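Local coordinates for protein probable transcriptional regulator (PDB 3HIM) that probably binds DNA at cis-regulatory sites as a transcription factor of the TetR family, at residues S15-F29 and I42-H56. Sequence-based numbering, arbitrary orientation.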
loop_
_atom_site.group_PDB
_atom_site.type_symbol
_atom_site.label_atom_id
_atom_site.label_comp_id
_atom_site.label_asym_id
_atom_site.label_seq_id
_atom_site.Cartn_x
_atom_site.Cartn_y
_atom_site.Cartn_z
ATOM N N SER B 15 -15.565 -23.928 9.899
ATOM C CA SER B 15 -15.710 -23.865 11.336
ATOM C C SER B 15 -15.825 -22.408 11.828
ATOM O O SER B 15 -14.970 -21.565 11.514
ATOM C CB SER B 15 -14.500 -24.567 11.970
ATOM O OG SER B 15 -14.488 -24.426 13.374
ATOM N N LYS B 16 -16.887 -22.116 12.590
ATOM C CA LYS B 16 -17.000 -20.820 13.262
ATOM C C LYS B 16 -15.939 -20.741 14.337
ATOM O O LYS B 16 -15.433 -19.658 14.646
ATOM C CB LYS B 16 -18.393 -20.601 13.862
ATOM C CG LYS B 16 -19.465 -20.149 12.858
ATOM C CD LYS B 16 -19.294 -18.675 12.491
ATOM C CE LYS B 16 -19.974 -18.366 11.176
ATOM N NZ LYS B 16 -19.372 -17.207 10.447
ATOM N N ALA B 17 -15.593 -21.900 14.893
ATOM C CA ALA B 17 -14.513 -21.990 15.878
ATOM C C ALA B 17 -13.164 -21.551 15.255
ATOM O O ALA B 17 -12.443 -20.752 15.854
ATOM C CB ALA B 17 -14.433 -23.399 16.481
ATOM N N ALA B 18 -12.850 -22.049 14.054
ATOM C CA ALA B 18 -11.653 -21.604 13.307
ATOM C C ALA B 18 -11.774 -20.133 12.893
ATOM O O ALA B 18 -10.809 -19.352 13.046
ATOM C CB ALA B 18 -11.420 -22.485 12.069
ATOM N N ALA B 19 -12.954 -19.758 12.371
ATOM C CA ALA B 19 -13.210 -18.386 11.944
ATOM C C ALA B 19 -12.963 -17.415 13.088
ATOM O O ALA B 19 -12.392 -16.350 12.890
ATOM C CB ALA B 19 -14.634 -18.233 11.399
ATOM N N ARG B 20 -13.385 -17.809 14.289
ATOM C CA ARG B 20 -13.205 -16.995 15.497
ATOM C C ARG B 20 -11.711 -16.852 15.846
ATOM O O ARG B 20 -11.259 -15.783 16.278
ATOM C CB ARG B 20 -13.978 -17.635 16.671
ATOM C CG ARG B 20 -13.863 -16.956 18.024
ATOM C CD ARG B 20 -14.880 -17.552 19.004
ATOM N NE ARG B 20 -14.722 -17.072 20.381
ATOM C CZ ARG B 20 -13.903 -17.614 21.291
ATOM N NH1 ARG B 20 -13.135 -18.662 20.986
ATOM N NH2 ARG B 20 -13.838 -17.100 22.519
ATOM N N ILE B 21 -10.962 -17.932 15.695
ATOM C CA ILE B 21 -9.509 -17.886 15.965
ATOM C C ILE B 21 -8.816 -16.945 14.972
ATOM O O ILE B 21 -7.976 -16.137 15.371
ATOM C CB ILE B 21 -8.879 -19.305 15.972
ATOM C CG1 ILE B 21 -9.398 -20.096 17.188
ATOM C CG2 ILE B 21 -7.302 -19.244 15.957
ATOM C CD1 ILE B 21 -9.370 -21.614 17.003
ATOM N N ARG B 22 -9.211 -17.030 13.700
ATOM C CA ARG B 22 -8.644 -16.177 12.652
ATOM C C ARG B 22 -8.939 -14.708 12.911
ATOM O O ARG B 22 -8.024 -13.879 12.828
ATOM C CB ARG B 22 -9.146 -16.575 11.260
ATOM C CG ARG B 22 -8.777 -17.969 10.846
ATOM C CD ARG B 22 -8.879 -18.142 9.346
ATOM N NE ARG B 22 -10.225 -17.954 8.815
ATOM C CZ ARG B 22 -11.208 -18.858 8.893
ATOM N NH1 ARG B 22 -11.025 -20.015 9.527
ATOM N NH2 ARG B 22 -12.384 -18.602 8.345
ATOM N N ALA B 23 -10.199 -14.386 13.238
ATOM C CA ALA B 23 -10.547 -13.000 13.576
ATOM C C ALA B 23 -9.685 -12.504 14.744
ATOM O O ALA B 23 -9.100 -11.412 14.674
ATOM C CB ALA B 23 -12.036 -12.855 13.889
ATOM N N ALA B 24 -9.571 -13.313 15.801
ATOM C CA ALA B 24 -8.774 -12.894 16.959
ATOM C C ALA B 24 -7.302 -12.763 16.589
ATOM O O ALA B 24 -6.623 -11.839 17.047
ATOM C CB ALA B 24 -8.940 -13.860 18.135
ATOM N N ALA B 25 -6.809 -13.689 15.770
ATOM C CA ALA B 25 -5.413 -13.634 15.348
ATOM C C ALA B 25 -5.140 -12.354 14.539
ATOM O O ALA B 25 -4.079 -11.756 14.672
ATOM C CB ALA B 25 -5.029 -14.866 14.549
ATOM N N ILE B 26 -6.092 -11.945 13.706
ATOM C CA ILE B 26 -5.923 -10.726 12.918
ATOM C C ILE B 26 -5.712 -9.532 13.838
ATOM O O ILE B 26 -4.735 -8.784 13.685
ATOM C CB ILE B 26 -7.086 -10.498 11.949
ATOM C CG1 ILE B 26 -6.970 -11.473 10.772
ATOM C CG2 ILE B 26 -7.138 -9.005 11.450
ATOM C CD1 ILE B 26 -8.300 -11.763 10.092
ATOM N N GLU B 27 -6.613 -9.376 14.805
ATOM C CA GLU B 27 -6.494 -8.328 15.805
ATOM C C GLU B 27 -5.136 -8.401 16.530
ATOM O O GLU B 27 -4.436 -7.399 16.629
ATOM C CB GLU B 27 -7.674 -8.398 16.787
ATOM N N VAL B 28 -4.750 -9.592 16.987
ATOM C CA VAL B 28 -3.501 -9.758 17.731
ATOM C C VAL B 28 -2.296 -9.538 16.814
ATOM O O VAL B 28 -1.336 -8.846 17.196
ATOM C CB VAL B 28 -3.415 -11.133 18.470
ATOM C CG1 VAL B 28 -2.054 -11.320 19.125
ATOM C CG2 VAL B 28 -4.498 -11.247 19.541
ATOM N N PHE B 29 -2.349 -10.102 15.605
ATOM C CA PHE B 29 -1.280 -9.895 14.632
ATOM C C PHE B 29 -1.114 -8.400 14.332
ATOM O O PHE B 29 0.004 -7.896 14.292
ATOM C CB PHE B 29 -1.505 -10.690 13.342
ATOM C CG PHE B 29 -1.305 -12.190 13.483
ATOM C CD1 PHE B 29 -0.579 -12.741 14.552
ATOM C CD2 PHE B 29 -1.830 -13.058 12.514
ATOM C CE1 PHE B 29 -0.397 -14.119 14.654
ATOM C CE2 PHE B 29 -1.640 -14.438 12.603
ATOM C CZ PHE B 29 -0.928 -14.968 13.682
ATOM N N ILE B 42 -3.098 -15.700 21.397
ATOM C CA ILE B 42 -4.385 -15.755 20.671
ATOM C C ILE B 42 -5.480 -16.579 21.373
ATOM O O ILE B 42 -6.587 -16.083 21.570
ATOM C CB ILE B 42 -4.177 -16.227 19.205
ATOM C CG1 ILE B 42 -3.189 -15.285 18.496
ATOM C CG2 ILE B 42 -5.527 -16.347 18.460
ATOM C CD1 ILE B 42 -2.718 -15.776 17.177
ATOM N N ALA B 43 -5.171 -17.823 21.743
ATOM C CA ALA B 43 -6.126 -18.672 22.458
ATOM C C ALA B 43 -6.491 -18.036 23.787
ATOM O O ALA B 43 -7.644 -18.105 24.219
ATOM C CB ALA B 43 -5.581 -20.075 22.662
ATOM N N ALA B 44 -5.520 -17.376 24.410
ATOM C CA ALA B 44 -5.738 -16.729 25.698
ATOM C C ALA B 44 -6.660 -15.538 25.555
ATOM O O ALA B 44 -7.557 -15.331 26.367
ATOM C CB ALA B 44 -4.408 -16.304 26.321
ATOM N N SER B 45 -6.432 -14.752 24.515
ATOM C CA SER B 45 -7.265 -13.598 24.217
ATOM C C SER B 45 -8.720 -14.007 23.922
ATOM O O SER B 45 -9.621 -13.183 24.016
ATOM C CB SER B 45 -6.680 -12.841 23.023
ATOM O OG SER B 45 -6.913 -13.551 21.822
ATOM N N LEU B 46 -8.922 -15.269 23.543
ATOM C CA LEU B 46 -10.255 -15.830 23.324
ATOM C C LEU B 46 -10.735 -16.634 24.545
ATOM O O LEU B 46 -11.692 -17.399 24.458
ATOM C CB LEU B 46 -10.282 -16.705 22.065
ATOM C CG LEU B 46 -10.133 -16.023 20.699
ATOM C CD1 LEU B 46 -10.119 -17.072 19.608
ATOM C CD2 LEU B 46 -11.235 -14.997 20.442
ATOM N N ASP B 47 -10.053 -16.440 25.674
ATOM C CA ASP B 47 -10.364 -17.119 26.937
ATOM C C ASP B 47 -10.320 -18.635 26.837
ATOM O O ASP B 47 -11.116 -19.322 27.469
ATOM C CB ASP B 47 -11.732 -16.675 27.485
ATOM C CG ASP B 47 -11.777 -15.188 27.814
ATOM O OD1 ASP B 47 -10.960 -14.740 28.654
ATOM O OD2 ASP B 47 -12.630 -14.473 27.227
ATOM N N MET B 48 -9.397 -19.154 26.044
ATOM C CA MET B 48 -9.250 -20.597 25.912
ATOM C C MET B 48 -7.894 -21.083 26.425
ATOM O O MET B 48 -6.979 -20.280 26.674
ATOM C CB MET B 48 -9.439 -21.027 24.458
ATOM C CG MET B 48 -10.814 -20.704 23.898
ATOM S SD MET B 48 -10.968 -21.205 22.185
ATOM C CE MET B 48 -9.578 -20.347 21.432
ATOM N N SER B 49 -7.781 -22.402 26.594
ATOM C CA SER B 49 -6.487 -23.035 26.831
ATOM C C SER B 49 -5.658 -22.940 25.543
ATOM O O SER B 49 -6.215 -23.027 24.439
ATOM C CB SER B 49 -6.664 -24.491 27.269
ATOM O OG SER B 49 -7.438 -25.221 26.330
ATOM N N PRO B 50 -4.333 -22.735 25.677
ATOM C CA PRO B 50 -3.418 -22.610 24.533
ATOM C C PRO B 50 -3.548 -23.736 23.500
ATOM O O PRO B 50 -3.409 -23.491 22.300
ATOM C CB PRO B 50 -2.041 -22.653 25.194
ATOM C CG PRO B 50 -2.260 -22.055 26.537
ATOM C CD PRO B 50 -3.633 -22.518 26.961
ATOM N N GLY B 51 -3.831 -24.951 23.961
ATOM C CA GLY B 51 -4.038 -26.080 23.066
ATOM C C GLY B 51 -5.376 -26.073 22.344
ATOM O O GLY B 51 -5.633 -26.946 21.523
ATOM N N ALA B 52 -6.232 -25.099 22.642
ATOM C CA ALA B 52 -7.559 -25.027 22.017
ATOM C C ALA B 52 -7.496 -24.600 20.541
ATOM O O ALA B 52 -8.433 -24.829 19.780
ATOM C CB ALA B 52 -8.468 -24.097 22.810
ATOM N N VAL B 53 -6.385 -23.983 20.151
ATOM C CA VAL B 53 -6.151 -23.583 18.764
ATOM C C VAL B 53 -5.551 -24.743 17.960
ATOM O O VAL B 53 -5.845 -24.907 16.774
ATOM C CB VAL B 53 -5.218 -22.327 18.682
ATOM C CG1 VAL B 53 -4.864 -21.977 17.229
ATOM C CG2 VAL B 53 -5.876 -21.127 19.353
ATOM N N TYR B 54 -4.725 -25.548 18.624
ATOM C CA TYR B 54 -3.970 -26.625 17.971
ATOM C C TYR B 54 -4.796 -27.554 17.064
ATOM O O TYR B 54 -4.316 -27.945 16.008
ATOM C CB TYR B 54 -3.169 -27.422 19.014
ATOM C CG TYR B 54 -2.134 -28.376 18.443
ATOM C CD1 TYR B 54 -0.944 -27.899 17.897
ATOM C CD2 TYR B 54 -2.331 -29.759 18.477
ATOM C CE1 TYR B 54 0.017 -28.777 17.384
ATOM C CE2 TYR B 54 -1.382 -30.639 17.973
ATOM C CZ TYR B 54 -0.215 -30.140 17.430
ATOM O OH TYR B 54 0.728 -30.998 16.925
ATOM N N PRO B 55 -6.038 -27.899 17.465
ATOM C CA PRO B 55 -6.911 -28.706 16.589
ATOM C C PRO B 55 -7.205 -28.070 15.243
ATOM O O PRO B 55 -7.459 -28.782 14.273
ATOM C CB PRO B 55 -8.217 -28.787 17.382
ATOM C CG PRO B 55 -7.791 -28.653 18.803
ATOM C CD PRO B 55 -6.656 -27.685 18.787
ATOM N N HIS B 56 -7.187 -26.742 15.201
ATOM C CA HIS B 56 -7.556 -25.984 14.014
ATOM C C HIS B 56 -6.314 -25.525 13.274
ATOM O O HIS B 56 -6.262 -25.579 12.052
ATOM C CB HIS B 56 -8.417 -24.783 14.402
ATOM C CG HIS B 56 -9.738 -25.158 14.998
ATOM N ND1 HIS B 56 -9.984 -25.111 16.357
ATOM C CD2 HIS B 56 -10.889 -25.580 14.421
ATOM C CE1 HIS B 56 -11.228 -25.493 16.590
ATOM N NE2 HIS B 56 -11.799 -25.784 15.433
#
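Ile42 is the knob at one end of this contact, set in a hole formed by Ala24, Ala25, Val28 and Phe29 on helix 16-32. Its CD1 lies 3.6 Å from Ala25 CB; the Ile42 and Phe29 side chains cross at about a right angle, while CG1 of Ile42 rests on Val28. Just past the end of helix 39-45, Leu46 CD2 presses tightly against Ala24 CB (3.4 Å) and also lies over the centre of one face of the Arg20 guanidinium. Arg20 reaches this position extended from CG to NE, with CG anti to the backbone N (chi1 178°). There NH2 donates to Leu46 O (2.9 Å, 152°), and NH1 makes a weak bond to Met48 SD at the guanidinium edge. Ile21 projects into the hollow between Leu46, Val53 and His56: CG1 meets Leu46 CD1, CG2 touches Val53 CG1 (3.9 Å), and CD1 approaches His56 ND1. The His56 ring lies across the first turn, Ala18 N over one face near the rim and NE2 3.7 Å from Ala17 CB, beside the N-cap Ser15. The contact packs the first helix of the TetR-type DNA-binding domain against the predicted helix-turn-helix, whose helix 39-45 ends in a Schellman motif at Asp47. Ala25 also touches helix 60-82; Ile26, pointing away, packs on helices 60-82 and 108-116, where Phe29 meets Val113.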